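Local atomic coordinates of uncharacterized protein (Porphyromonas gingivalis, PDB entry 1ZBS), a protein that is of unknown function but is a putative N-acetylglucosamine kinase of the ASKHA (acetate and sugar kinase, Hsc70, actin) superfamily. Residues A[1-7]-A[60-66]; A[45-50]-A[81-86]. All coordinates share one frame; numbering follows the deposited sequence.

How the interactions relate
Both contacts belong to the N-terminal ASKHA domain, whose mixed sheet has strand order 3-2-1-4-5. Interaction 1 joins its strands 2-7 and 62-67 edge to edge; interaction 2 packs together helices 38-53 and 75-85, which lie over the sheet. Their segments alternate along the chain: helix 38-53 leads into strand 62-67, which leads into helix 75-85. The centres of the two contacts lie about 12 Å apart, and the contacts meet directly, Leu3 CD2 being 3.8 Å from Met85 CE and Phe65 CB 4.1 Å from Leu82 CD1. The sheet face carrying Leu3, Val63 and Phe65 is thus the one the helices cover, while helix 271-280 touches Ile2, Ile4 and Tyr66 on the other.

Interaction 1 (A[1-7]-A[60-66]); sequences MILIGDS and IRAVYFY
Leu3 pairs with Val63 in a parallel bridge at the centre of the ASKHA sheet, where strands 2-7 and 62-66 run at 7° to each other. The backbone bonds alternate: Arg61 N donates to Met1 O, Leu3 N to Ala62 O, Tyr64 N to Leu3 O (2.8 Å), Gly5 N to Tyr64 O, Tyr66 N to Gly5 O and Ser7 N to Tyr66 O. On one face, Leu3 CB lies 4.1 Å from Val63 CB and 4.0 Å from Ile60 CG2. Phe65 has CG anti to its backbone N (chi1 -172°), which swings the ring over strand 2-7, one face over Gly5 O. Gly5 CA lies just 4.3 Å from Phe65 CD2, and the absence of a side chain there leaves room for the ring, which continues to Ser7. On the opposite face, Ile2 CG2 comes to the Tyr64 ring at its edge, 4.1 Å from CE1, while the ring itself stacks with His278. Tyr66 OH is hydrogen-bonded to Arg103 and His278; at the base of this side chain, Asp6 OD1 lies 3.6 Å from Tyr66 CB, the carboxylate turned 54° from the ring. Beyond Gly5, Ser7 CB sits 3.4 Å from Phe65 CZ.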
HETATM    1  N   MSE A   1      26.256  35.739   3.550  1.00 51.57           N
HETATM    2  CA  MSE A   1      25.832  34.455   4.166  1.00 50.33           C
HETATM    3  C   MSE A   1      24.998  33.623   3.201  1.00 47.19           C
HETATM    4  O   MSE A   1      24.564  34.114   2.156  1.00 44.78           O
HETATM    5  CB  MSE A   1      25.063  34.715   5.471  1.00 55.98           C
HETATM    6  CG  MSE A   1      24.010  35.814   5.402  1.00 63.56           C
HETATM    7 SE   MSE A   1      23.323  36.314   7.164  1.00 73.82          SE
HETATM    8  CE  MSE A   1      24.798  37.434   7.753  1.00 73.28           C
ATOM      9  N   ILE A   2      24.787  32.358   3.551  1.00 44.29           N
ATOM     10  CA  ILE A   2      24.029  31.451   2.699  1.00 41.46           C
ATOM     11  C   ILE A   2      22.760  30.903   3.333  1.00 39.67           C
ATOM     12  O   ILE A   2      22.601  30.915   4.555  1.00 38.75           O
ATOM     13  CB  ILE A   2      24.901  30.251   2.261  1.00 40.24           C
ATOM     14  CG1 ILE A   2      25.359  29.462   3.494  1.00 38.19           C
ATOM     15  CG2 ILE A   2      26.095  30.747   1.460  1.00 39.95           C
ATOM     16  CD1 ILE A   2      26.113  28.183   3.172  1.00 35.76           C
ATOM     17  N   LEU A   3      21.859  30.426   2.479  1.00 38.99           N
ATOM     18  CA  LEU A   3      20.589  29.844   2.910  1.00 38.95           C
ATOM     19  C   LEU A   3      20.552  28.373   2.508  1.00 37.78           C
ATOM     20  O   LEU A   3      20.655  28.032   1.329  1.00 37.85           O
ATOM     21  CB  LEU A   3      19.408  30.583   2.262  1.00 37.01           C
ATOM     22  CG  LEU A   3      18.022  30.039   2.634  1.00 36.72           C
ATOM     23  CD1 LEU A   3      17.824  30.168   4.144  1.00 36.45           C
ATOM     24  CD2 LEU A   3      16.921  30.793   1.880  1.00 33.08           C
ATOM     25  N   ILE A   4      20.414  27.497   3.489  1.00 37.34           N
ATOM     26  CA  ILE A   4      20.369  26.075   3.194  1.00 37.57           C
ATOM     27  C   ILE A   4      19.016  25.484   3.571  1.00 37.92           C
ATOM     28  O   ILE A   4      18.517  25.681   4.684  1.00 34.52           O
ATOM     29  CB  ILE A   4      21.484  25.300   3.936  1.00 36.16           C
ATOM     30  CG1 ILE A   4      22.857  25.878   3.572  1.00 34.79           C
ATOM     31  CG2 ILE A   4      21.430  23.827   3.541  1.00 37.34           C
ATOM     32  CD1 ILE A   4      24.004  25.262   4.332  1.00 33.38           C
ATOM     33  N   GLY A   5      18.430  24.761   2.625  1.00 39.30           N
ATOM     34  CA  GLY A   5      17.138  24.150   2.858  1.00 40.75           C
ATOM     35  C   GLY A   5      17.135  22.667   2.568  1.00 41.73           C
ATOM     36  O   GLY A   5      17.660  22.222   1.547  1.00 41.07           O
ATOM     37  N   ASP A   6      16.544  21.906   3.481  1.00 42.94           N
ATOM     38  CA  ASP A   6      16.441  20.464   3.344  1.00 44.45           C
ATOM     39  C   ASP A   6      14.975  20.086   3.515  1.00 45.35           C
ATOM     40  O   ASP A   6      14.450  20.099   4.628  1.00 43.79           O
ATOM     41  CB  ASP A   6      17.283  19.771   4.410  1.00 44.75           C
ATOM     42  CG  ASP A   6      17.521  18.314   4.096  1.00 47.30           C
ATOM     43  OD1 ASP A   6      18.189  18.030   3.078  1.00 48.44           O
ATOM     44  OD2 ASP A   6      17.043  17.450   4.862  1.00 49.95           O
ATOM     45  N   SER A   7      14.321  19.753   2.406  1.00 47.53           N
ATOM     46  CA  SER A   7      12.908  19.394   2.422  1.00 50.13           C
ATOM     47  C   SER A   7      12.639  17.900   2.316  1.00 51.61           C
ATOM     48  O   SER A   7      13.190  17.211   1.459  1.00 50.41           O
ATOM     49  CB  SER A   7      12.170  20.114   1.288  1.00 50.13           C
ATOM     50  OG  SER A   7      10.792  19.764   1.269  1.00 50.53           O
ATOM     51  N   ILE A  60      21.798  37.295   1.860  1.00 50.18           N
ATOM     52  CA  ILE A  60      21.842  35.982   1.231  1.00 48.78           C
ATOM     53  C   ILE A  60      22.506  36.070  -0.131  1.00 46.98           C
ATOM     54  O   ILE A  60      21.900  36.524  -1.101  1.00 45.89           O
ATOM     55  CB  ILE A  60      20.442  35.393   1.049  1.00 49.39           C
ATOM     56  CG1 ILE A  60      19.721  35.333   2.390  1.00 49.85           C
ATOM     57  CG2 ILE A  60      20.552  34.003   0.436  1.00 50.18           C
ATOM     58  CD1 ILE A  60      20.441  34.531   3.447  1.00 50.71           C
ATOM     59  N   ARG A  61      23.752  35.613  -0.193  1.00 45.15           N
ATOM     60  CA  ARG A  61      24.538  35.655  -1.421  1.00 45.15           C
ATOM     61  C   ARG A  61      24.387  34.381  -2.250  1.00 44.89           C
ATOM     62  O   ARG A  61      24.769  34.332  -3.424  1.00 44.41           O
ATOM     63  CB  ARG A  61      26.008  35.891  -1.066  1.00 44.75           C
ATOM     64  CG  ARG A  61      26.264  37.220  -0.352  1.00 45.48           C
ATOM     65  CD  ARG A  61      26.563  38.339  -1.346  1.00 45.55           C
ATOM     66  NE  ARG A  61      25.464  38.556  -2.278  1.00 46.01           N
ATOM     67  CZ  ARG A  61      24.264  39.000  -1.920  1.00 47.81           C
ATOM     68  NH1 ARG A  61      23.319  39.170  -2.837  1.00 48.34           N
ATOM     69  NH2 ARG A  61      24.012  39.283  -0.648  1.00 49.00           N
ATOM     70  N   ALA A  62      23.830  33.349  -1.627  1.00 42.27           N
ATOM     71  CA  ALA A  62      23.612  32.077  -2.294  1.00 40.51           C
ATOM     72  C   ALA A  62      22.643  31.242  -1.479  1.00 38.99           C
ATOM     73  O   ALA A  62      22.512  31.421  -0.265  1.00 36.52           O
ATOM     74  CB  ALA A  62      24.935  31.323  -2.472  1.00 39.62           C
ATOM     75  N   VAL A  63      21.954  30.344  -2.171  1.00 38.89           N
ATOM     76  CA  VAL A  63      20.977  29.446  -1.566  1.00 39.19           C
ATOM     77  C   VAL A  63      21.134  28.046  -2.165  1.00 38.75           C
ATOM     78  O   VAL A  63      21.281  27.884  -3.382  1.00 37.06           O
ATOM     79  CB  VAL A  63      19.521  29.968  -1.785  1.00 41.30           C
ATOM     80  CG1 VAL A  63      19.400  30.619  -3.141  1.00 42.91           C
ATOM     81  CG2 VAL A  63      18.528  28.815  -1.683  1.00 40.55           C
ATOM     82  N   TYR A  64      21.120  27.049  -1.284  1.00 39.26           N
ATOM     83  CA  TYR A  64      21.255  25.644  -1.665  1.00 40.65           C
ATOM     84  C   TYR A  64      20.067  24.870  -1.086  1.00 39.76           C
ATOM     85  O   TYR A  64      19.909  24.752   0.135  1.00 37.72           O
ATOM     86  CB  TYR A  64      22.569  25.055  -1.130  1.00 40.17           C
ATOM     87  CG  TYR A  64      23.807  25.832  -1.516  1.00 40.80           C
ATOM     88  CD1 TYR A  64      24.351  26.788  -0.658  1.00 41.49           C
ATOM     89  CD2 TYR A  64      24.444  25.605  -2.735  1.00 41.10           C
ATOM     90  CE1 TYR A  64      25.507  27.497  -1.002  1.00 41.84           C
ATOM     91  CE2 TYR A  64      25.593  26.305  -3.092  1.00 41.97           C
ATOM     92  CZ  TYR A  64      26.125  27.249  -2.220  1.00 42.59           C
ATOM     93  OH  TYR A  64      27.280  27.924  -2.565  1.00 42.81           O
ATOM     94  N   PHE A  65      19.232  24.358  -1.980  1.00 40.58           N
ATOM     95  CA  PHE A  65      18.042  23.624  -1.592  1.00 40.17           C
ATOM     96  C   PHE A  65      18.142  22.146  -1.927  1.00 39.14           C
ATOM     97  O   PHE A  65      18.567  21.767  -3.017  1.00 37.62           O
ATOM     98  CB  PHE A  65      16.818  24.235  -2.280  1.00 41.94           C
ATOM     99  CG  PHE A  65      15.516  23.672  -1.806  1.00 42.65           C
ATOM    100  CD1 PHE A  65      14.984  22.525  -2.390  1.00 43.03           C
ATOM    101  CD2 PHE A  65      14.836  24.273  -0.750  1.00 43.38           C
ATOM    102  CE1 PHE A  65      13.793  21.981  -1.924  1.00 44.31           C
ATOM    103  CE2 PHE A  65      13.644  23.740  -0.274  1.00 44.91           C
ATOM    104  CZ  PHE A  65      13.119  22.592  -0.861  1.00 46.14           C
ATOM    105  N   TYR A  66      17.754  21.320  -0.966  1.00 39.83           N
ATOM    106  CA  TYR A  66      17.767  19.876  -1.122  1.00 42.62           C
ATOM    107  C   TYR A  66      16.393  19.365  -0.711  1.00 45.23           C
ATOM    108  O   TYR A  66      15.931  19.637   0.400  1.00 44.60           O
ATOM    109  CB  TYR A  66      18.835  19.265  -0.221  1.00 41.70           C
ATOM    110  CG  TYR A  66      20.245  19.653  -0.596  1.00 40.66           C
ATOM    111  CD1 TYR A  66      20.859  19.105  -1.719  1.00 40.12           C
ATOM    112  CD2 TYR A  66      20.967  20.570   0.175  1.00 40.03           C
ATOM    113  CE1 TYR A  66      22.159  19.452  -2.070  1.00 39.76           C
ATOM    114  CE2 TYR A  66      22.272  20.927  -0.168  1.00 39.82           C
ATOM    115  CZ  TYR A  66      22.861  20.358  -1.294  1.00 39.19           C
ATOM    116  OH  TYR A  66      24.146  20.688  -1.641  1.00 38.29           O
TER

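Interaction 2 (A[45-50]-A[81-86]); sequences LRSEVL and ALDSML
Two helices of the N-terminal ASKHA domain, 38-53 and 75-85, pack here on one side of the central sheet, with Met85, a selenomethionine, filling much of the interface from the second helix. The local axes of 45-50 and 81-85 cross at -66° and come no closer than 10.8 Å, so side chains rather than backbones bridge the gap. No hydrogen bond spans it; the contact is apolar and buries 307 Å² in all.

Met85 reaches across with CG anti to its backbone N (chi1 176°) and chi2 also extended, then turns at the selenium (chi3 83°). The extended part carries SE over to helix 38-53, and the bend lays CE alongside Val49. SE and CE both meet one branch of Val49: SE is 3.6 Å from Val49 CG1 and CE 3.7 Å from it. The Met85 side chain runs roughly perpendicular to those of Val49 and Leu45, whereas Leu50 runs antiparallel alongside it, Leu50 CG approaching Met85 CG at 3.7 Å.

The selenium also lies 3.7 Å from Leu45 O. That carbonyl is engaged within its own helix, accepting Leu50 N at 2.8 Å in an i to i+5, pi-helical turn and, weakly, Val49 N, so the backbone supplies its hydrogen bonds, and the selenium contact is probably plain packing. Trp14 of strand 11-18 touches both Val49 and Leu82, and Ile92 of strand 91-95 touches Leu82, so Val49 and Leu82 lie on the side of the interface that faces the sheet.

At the Ala81 end, Leu45 crosses to the opposing helix by one methyl branch. Its CD2 packs 3.5 Å from Ala81 CB and presses on the backbone there, 3.4 Å from Ala81 O.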
ATOM      1  N   LEU A  45       6.765  29.963  -0.081  1.00 55.79           N
ATOM      2  CA  LEU A  45       8.045  30.655  -0.092  1.00 58.74           C
ATOM      3  C   LEU A  45       7.967  32.037   0.548  1.00 60.22           C
ATOM      4  O   LEU A  45       8.785  32.375   1.404  1.00 60.40           O
ATOM      5  CB  LEU A  45       8.569  30.779  -1.526  1.00 58.12           C
ATOM      6  CG  LEU A  45       9.671  29.812  -1.967  1.00 58.22           C
ATOM      7  CD1 LEU A  45       9.286  28.388  -1.622  1.00 59.57           C
ATOM      8  CD2 LEU A  45       9.905  29.954  -3.471  1.00 58.90           C
ATOM      9  N   ARG A  46       6.978  32.830   0.148  1.00 61.98           N
ATOM     10  CA  ARG A  46       6.851  34.178   0.685  1.00 64.33           C
ATOM     11  C   ARG A  46       5.843  34.362   1.809  1.00 64.34           C
ATOM     12  O   ARG A  46       5.398  35.480   2.068  1.00 65.02           O
ATOM     13  CB  ARG A  46       6.562  35.168  -0.452  1.00 65.55           C
ATOM     14  CG  ARG A  46       5.371  34.832  -1.335  1.00 66.59           C
ATOM     15  CD  ARG A  46       5.619  35.374  -2.740  1.00 68.31           C
ATOM     16  NE  ARG A  46       4.459  35.278  -3.622  1.00 68.80           N
ATOM     17  CZ  ARG A  46       4.504  35.506  -4.933  1.00 69.12           C
ATOM     18  NH1 ARG A  46       3.404  35.406  -5.666  1.00 70.39           N
ATOM     19  NH2 ARG A  46       5.653  35.820  -5.518  1.00 67.37           N
ATOM     20  N   SER A  47       5.490  33.274   2.484  1.00 64.99           N
ATOM     21  CA  SER A  47       4.546  33.342   3.598  1.00 66.03           C
ATOM     22  C   SER A  47       5.105  32.525   4.753  1.00 66.56           C
ATOM     23  O   SER A  47       4.683  32.675   5.900  1.00 67.20           O
ATOM     24  CB  SER A  47       3.181  32.779   3.192  1.00 66.88           C
ATOM     25  OG  SER A  47       3.227  31.368   3.068  1.00 68.70           O
ATOM     26  N   GLU A  48       6.068  31.664   4.433  1.00 66.02           N
ATOM     27  CA  GLU A  48       6.696  30.812   5.432  1.00 65.05           C
ATOM     28  C   GLU A  48       8.208  30.986   5.437  1.00 64.34           C
ATOM     29  O   GLU A  48       8.832  31.041   6.497  1.00 64.55           O
ATOM     30  CB  GLU A  48       6.354  29.342   5.158  1.00 64.95           C
ATOM     31  CG  GLU A  48       4.861  29.040   5.120  1.00 65.38           C
ATOM     32  CD  GLU A  48       4.558  27.564   4.901  1.00 64.84           C
ATOM     33  OE1 GLU A  48       4.882  26.744   5.786  1.00 65.59           O
ATOM     34  OE2 GLU A  48       3.997  27.225   3.840  1.00 65.35           O
ATOM     35  N   VAL A  49       8.799  31.074   4.251  1.00 62.90           N
ATOM     36  CA  VAL A  49      10.244  31.215   4.153  1.00 62.15           C
ATOM     37  C   VAL A  49      10.717  32.652   4.331  1.00 61.41           C
ATOM     38  O   VAL A  49      11.536  32.932   5.205  1.00 61.91           O
ATOM     39  CB  VAL A  49      10.772  30.689   2.799  1.00 61.81           C
ATOM     40  CG1 VAL A  49      12.286  30.587   2.845  1.00 59.96           C
ATOM     41  CG2 VAL A  49      10.149  29.340   2.479  1.00 59.87           C
ATOM     42  N   LEU A  50      10.204  33.558   3.503  1.00 60.78           N
ATOM     43  CA  LEU A  50      10.590  34.966   3.575  1.00 61.46           C
ATOM     44  C   LEU A  50      10.409  35.587   4.952  1.00 60.25           C
ATOM     45  O   LEU A  50      11.306  36.247   5.458  1.00 61.06           O
ATOM     46  CB  LEU A  50       9.808  35.792   2.551  1.00 62.47           C
ATOM     47  CG  LEU A  50      10.605  36.358   1.370  1.00 64.10           C
ATOM     48  CD1 LEU A  50       9.673  37.187   0.505  1.00 64.75           C
ATOM     49  CD2 LEU A  50      11.770  37.210   1.867  1.00 63.93           C
ATOM     50  N   ALA A  81      11.226  30.003  -8.592  1.00 54.51           N
ATOM     51  CA  ALA A  81      10.422  30.470  -7.465  1.00 52.26           C
ATOM     52  C   ALA A  81      11.321  31.074  -6.393  1.00 51.23           C
ATOM     53  O   ALA A  81      11.031  32.146  -5.861  1.00 50.63           O
ATOM     54  CB  ALA A  81       9.623  29.305  -6.880  1.00 51.99           C
ATOM     55  N   LEU A  82      12.403  30.372  -6.075  1.00 50.40           N
ATOM     56  CA  LEU A  82      13.362  30.839  -5.076  1.00 50.53           C
ATOM     57  C   LEU A  82      14.024  32.113  -5.574  1.00 51.39           C
ATOM     58  O   LEU A  82      14.167  33.083  -4.832  1.00 50.65           O
ATOM     59  CB  LEU A  82      14.438  29.780  -4.830  1.00 48.79           C
ATOM     60  CG  LEU A  82      14.056  28.547  -4.004  1.00 48.96           C
ATOM     61  CD1 LEU A  82      15.110  27.469  -4.194  1.00 46.43           C
ATOM     62  CD2 LEU A  82      13.921  28.925  -2.533  1.00 47.44           C
ATOM     63  N   ASP A  83      14.423  32.104  -6.840  1.00 52.30           N
ATOM     64  CA  ASP A  83      15.071  33.263  -7.421  1.00 54.17           C
ATOM     65  C   ASP A  83      14.175  34.507  -7.353  1.00 53.90           C
ATOM     66  O   ASP A  83      14.672  35.631  -7.342  1.00 52.96           O
ATOM     67  CB  ASP A  83      15.483  32.963  -8.865  1.00 56.93           C
ATOM     68  CG  ASP A  83      16.378  34.038  -9.450  1.00 60.46           C
ATOM     69  OD1 ASP A  83      15.839  35.067  -9.910  1.00 61.04           O
ATOM     70  OD2 ASP A  83      17.621  33.857  -9.435  1.00 60.89           O
ATOM     71  N   SER A  84      12.861  34.308  -7.298  1.00 53.99           N
ATOM     72  CA  SER A  84      11.935  35.430  -7.204  1.00 54.48           C
ATOM     73  C   SER A  84      11.813  35.843  -5.740  1.00 54.97           C
ATOM     74  O   SER A  84      11.412  36.965  -5.423  1.00 54.06           O
ATOM     75  CB  SER A  84      10.560  35.052  -7.768  1.00 57.00           C
ATOM     76  OG  SER A  84      10.619  34.884  -9.179  1.00 57.52           O
HETATM   77  N   MSE A  85      12.165  34.930  -4.843  1.00 54.98           N
HETATM   78  CA  MSE A  85      12.125  35.229  -3.421  1.00 56.59           C
HETATM   79  C   MSE A  85      13.267  36.201  -3.129  1.00 55.12           C
HETATM   80  O   MSE A  85      13.057  37.255  -2.533  1.00 56.05           O
HETATM   81  CB  MSE A  85      12.286  33.944  -2.605  1.00 59.59           C
HETATM   82  CG  MSE A  85      12.355  34.179  -1.109  1.00 63.62           C
HETATM   83 SE   MSE A  85      12.116  32.552  -0.107  1.00 67.93          SE
HETATM   84  CE  MSE A  85      13.924  31.868  -0.183  1.00 67.07           C
ATOM     85  N   LEU A  86      14.476  35.835  -3.546  1.00 53.17           N
ATOM     86  CA  LEU A  86      15.642  36.697  -3.374  1.00 52.60           C
ATOM     87  C   LEU A  86      16.193  36.947  -4.771  1.00 51.68           C
ATOM     88  O   LEU A  86      17.104  36.252  -5.228  1.00 49.13           O
ATOM     89  CB  LEU A  86      16.720  36.041  -2.502  1.00 52.79           C
ATOM     90  CG  LEU A  86      16.488  35.764  -1.012  1.00 53.87           C
ATOM     91  CD1 LEU A  86      15.518  36.780  -0.438  1.00 52.33           C
ATOM     92  CD2 LEU A  86      15.966  34.351  -0.823  1.00 55.40           C
TER